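Local coordinates for putative dehydrogenase (Amycolatopsis orientalis, PDB 5A9T), which is an imine reductase that probably uses NADPH to reduce cyclic imines to chiral amines, at residues A[240-245]-A[267-272]. Numbering follows the deposited sequence.
Sequences MNVTTL and ELLDRA. With YLG ((1R)-1-methyl-1,2,3,4-tetrahydroisoquinoline), chain B.
L269 reaches from helix 260-274 to V242, L245 and N241 of helix 238-255, joining two consecutive, nearly antiparallel helices of the all-helical C-terminal domain of this imine reductase. The segment axes approach to 9.7 Å at a crossing angle of -156°, and no hydrogen bond spans them. Along 267-272, L268, one residue before L269, turns to the dimer interface, packing on I261 of the second subunit. L269 itself lies opposite V242, their CA atoms 6.4 Å apart. The two side chains run antiparallel alongside each other, which brings V242 CG2 to 3.6 Å from L269 CB. V242 CG1 is anti to its own backbone N (chi1 165°), and this splits the valine's branches between two partners, CG2 meeting L269 and CG1 facing D270. Farther out, L269 CD1 meets L245 CD1 at 3.7 Å, where the two leucine side chains are roughly perpendicular, and it also touches N241 CB. Y282 packs against both L269 and N241; with N241 it belongs to the methyltetrahydroisoquinoline pocket, so the apolar contact probably helps to back the pocket on this side. Beyond CB the N241 side chain turns off from L269 toward the amine ligand. D270 closes the more open edge of the contact: its OD2 forms a salt bridge with K266 NZ, while OD1 lies 4.1 Å from V242 CG1.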
loop_
_atom_site.group_PDB
_atom_site.type_symbol
_atom_site.label_atom_id
_atom_site.label_comp_id
_atom_site.label_asym_id
_atom_site.label_seq_id
_atom_site.Cartn_x
_atom_site.Cartn_y
_atom_site.Cartn_z
ATOM N N MET A 240 -8.228 -19.501 -4.119
ATOM C CA MET A 240 -8.986 -19.167 -2.951
ATOM C C MET A 240 -9.259 -17.661 -2.839
ATOM O O MET A 240 -10.256 -17.222 -2.373
ATOM C CB MET A 240 -8.394 -19.699 -1.674
ATOM C CG MET A 240 -8.483 -21.228 -1.601
ATOM S SD MET A 240 -7.353 -21.894 -0.359
ATOM C CE MET A 240 -7.937 -21.061 1.083
ATOM N N ASN A 241 -8.319 -16.892 -3.291
ATOM C CA ASN A 241 -8.422 -15.424 -3.355
ATOM C C ASN A 241 -9.384 -14.932 -4.377
ATOM O O ASN A 241 -9.932 -13.817 -4.168
ATOM C CB ASN A 241 -7.010 -14.815 -3.519
ATOM C CG ASN A 241 -6.171 -14.957 -2.295
ATOM O OD1 ASN A 241 -5.365 -15.951 -2.204
ATOM N ND2 ASN A 241 -6.350 -14.160 -1.364
ATOM N N VAL A 242 -9.633 -15.704 -5.413
ATOM C CA VAL A 242 -10.693 -15.290 -6.382
ATOM C C VAL A 242 -11.969 -15.308 -5.593
ATOM O O VAL A 242 -12.841 -14.367 -5.762
ATOM C CB VAL A 242 -10.708 -16.287 -7.556
ATOM C CG1 VAL A 242 -12.067 -16.108 -8.390
ATOM C CG2 VAL A 242 -9.542 -16.134 -8.478
ATOM N N THR A 243 -12.275 -16.268 -4.744
ATOM C CA THR A 243 -13.448 -16.303 -3.859
ATOM C C THR A 243 -13.612 -15.065 -2.978
ATOM O O THR A 243 -14.672 -14.419 -2.833
ATOM C CB THR A 243 -13.532 -17.642 -3.024
ATOM O OG1 THR A 243 -13.443 -18.725 -3.960
ATOM C CG2 THR A 243 -14.677 -17.693 -2.108
ATOM N N THR A 244 -12.491 -14.633 -2.354
ATOM C CA THR A 244 -12.511 -13.487 -1.446
ATOM C C THR A 244 -12.884 -12.218 -2.305
ATOM O O THR A 244 -13.677 -11.433 -1.862
ATOM C CB THR A 244 -11.106 -13.271 -0.825
ATOM O OG1 THR A 244 -10.760 -14.530 -0.187
ATOM C CG2 THR A 244 -11.126 -12.250 0.131
ATOM N N LEU A 245 -12.356 -12.093 -3.486
ATOM C CA LEU A 245 -12.636 -10.955 -4.335
ATOM C C LEU A 245 -14.106 -10.966 -4.781
ATOM O O LEU A 245 -14.709 -9.896 -4.869
ATOM C CB LEU A 245 -11.711 -10.829 -5.502
ATOM C CG LEU A 245 -10.364 -10.137 -5.146
ATOM C CD1 LEU A 245 -9.290 -10.512 -6.099
ATOM C CD2 LEU A 245 -10.563 -8.628 -4.996
ATOM N N GLU A 267 -9.891 -10.043 -12.197
ATOM C CA GLU A 267 -9.376 -10.431 -13.534
ATOM C C GLU A 267 -7.906 -10.754 -13.592
ATOM O O GLU A 267 -7.546 -11.623 -14.431
ATOM C CB GLU A 267 -9.625 -9.289 -14.551
ATOM C CG GLU A 267 -11.096 -9.259 -14.916
ATOM C CD GLU A 267 -11.537 -7.995 -15.694
ATOM O OE1 GLU A 267 -10.695 -7.135 -15.951
ATOM O OE2 GLU A 267 -12.757 -7.894 -15.938
ATOM N N LEU A 268 -7.050 -10.085 -12.845
ATOM C CA LEU A 268 -5.659 -10.450 -12.815
ATOM C C LEU A 268 -5.543 -11.894 -12.354
ATOM O O LEU A 268 -4.682 -12.619 -12.952
ATOM C CB LEU A 268 -4.676 -9.656 -11.933
ATOM C CG LEU A 268 -4.544 -8.155 -12.301
ATOM C CD1 LEU A 268 -4.016 -7.261 -11.157
ATOM C CD2 LEU A 268 -3.659 -8.017 -13.561
ATOM N N LEU A 269 -6.373 -12.307 -11.381
ATOM C CA LEU A 269 -6.353 -13.684 -10.857
ATOM C C LEU A 269 -6.897 -14.680 -11.851
ATOM O O LEU A 269 -6.411 -15.797 -11.961
ATOM C CB LEU A 269 -6.995 -13.800 -9.500
ATOM C CG LEU A 269 -6.403 -12.871 -8.394
ATOM C CD1 LEU A 269 -6.984 -13.270 -7.094
ATOM C CD2 LEU A 269 -4.924 -12.906 -8.379
ATOM N N ASP A 270 -7.974 -14.338 -12.498
ATOM C CA ASP A 270 -8.512 -15.232 -13.581
ATOM C C ASP A 270 -7.471 -15.501 -14.671
ATOM O O ASP A 270 -7.304 -16.693 -15.106
ATOM C CB ASP A 270 -9.679 -14.454 -14.205
ATOM C CG ASP A 270 -10.943 -14.347 -13.273
ATOM O OD1 ASP A 270 -11.145 -15.167 -12.299
ATOM O OD2 ASP A 270 -11.781 -13.394 -13.550
ATOM N N ARG A 271 -6.689 -14.528 -15.068
ATOM C CA ARG A 271 -5.575 -14.710 -16.053
ATOM C C ARG A 271 -4.570 -15.765 -15.544
ATOM O O ARG A 271 -4.081 -16.663 -16.251
ATOM C CB ARG A 271 -4.869 -13.358 -16.318
ATOM C CG ARG A 271 -3.881 -13.185 -17.481
ATOM C CD ARG A 271 -3.456 -11.702 -17.534
ATOM N NE ARG A 271 -2.132 -11.615 -18.133
ATOM C CZ ARG A 271 -1.261 -10.595 -18.003
ATOM N NH1 ARG A 271 -1.504 -9.440 -17.267
ATOM N NH2 ARG A 271 -0.105 -10.737 -18.627
ATOM N N ALA A 272 -4.222 -15.656 -14.283
ATOM C CA ALA A 272 -3.315 -16.563 -13.647
ATOM C C ALA A 272 -3.881 -17.948 -13.493
ATOM O O ALA A 272 -3.100 -18.917 -13.744
ATOM C CB ALA A 272 -2.948 -15.995 -12.252
HETATM C C4 YLG B . -5.957 -10.941 1.349
HETATM C C14 YLG B . -4.840 -11.035 0.521
HETATM C C5 YLG B . -3.912 -12.117 0.509
HETATM C C6 YLG B . -2.798 -12.202 -0.282
HETATM C C11 YLG B . -2.651 -11.124 -1.117
HETATM C C8 YLG B . -2.928 -13.304 2.489
HETATM C C10 YLG B . -4.053 -13.267 1.411
HETATM C C12 YLG B . -3.547 -10.025 -1.138
HETATM C C13 YLG B . -4.684 -9.951 -0.345
HETATM N N2 YLG B . -5.383 -13.232 2.028
HETATM C C3 YLG B . -5.972 -12.009 2.515
#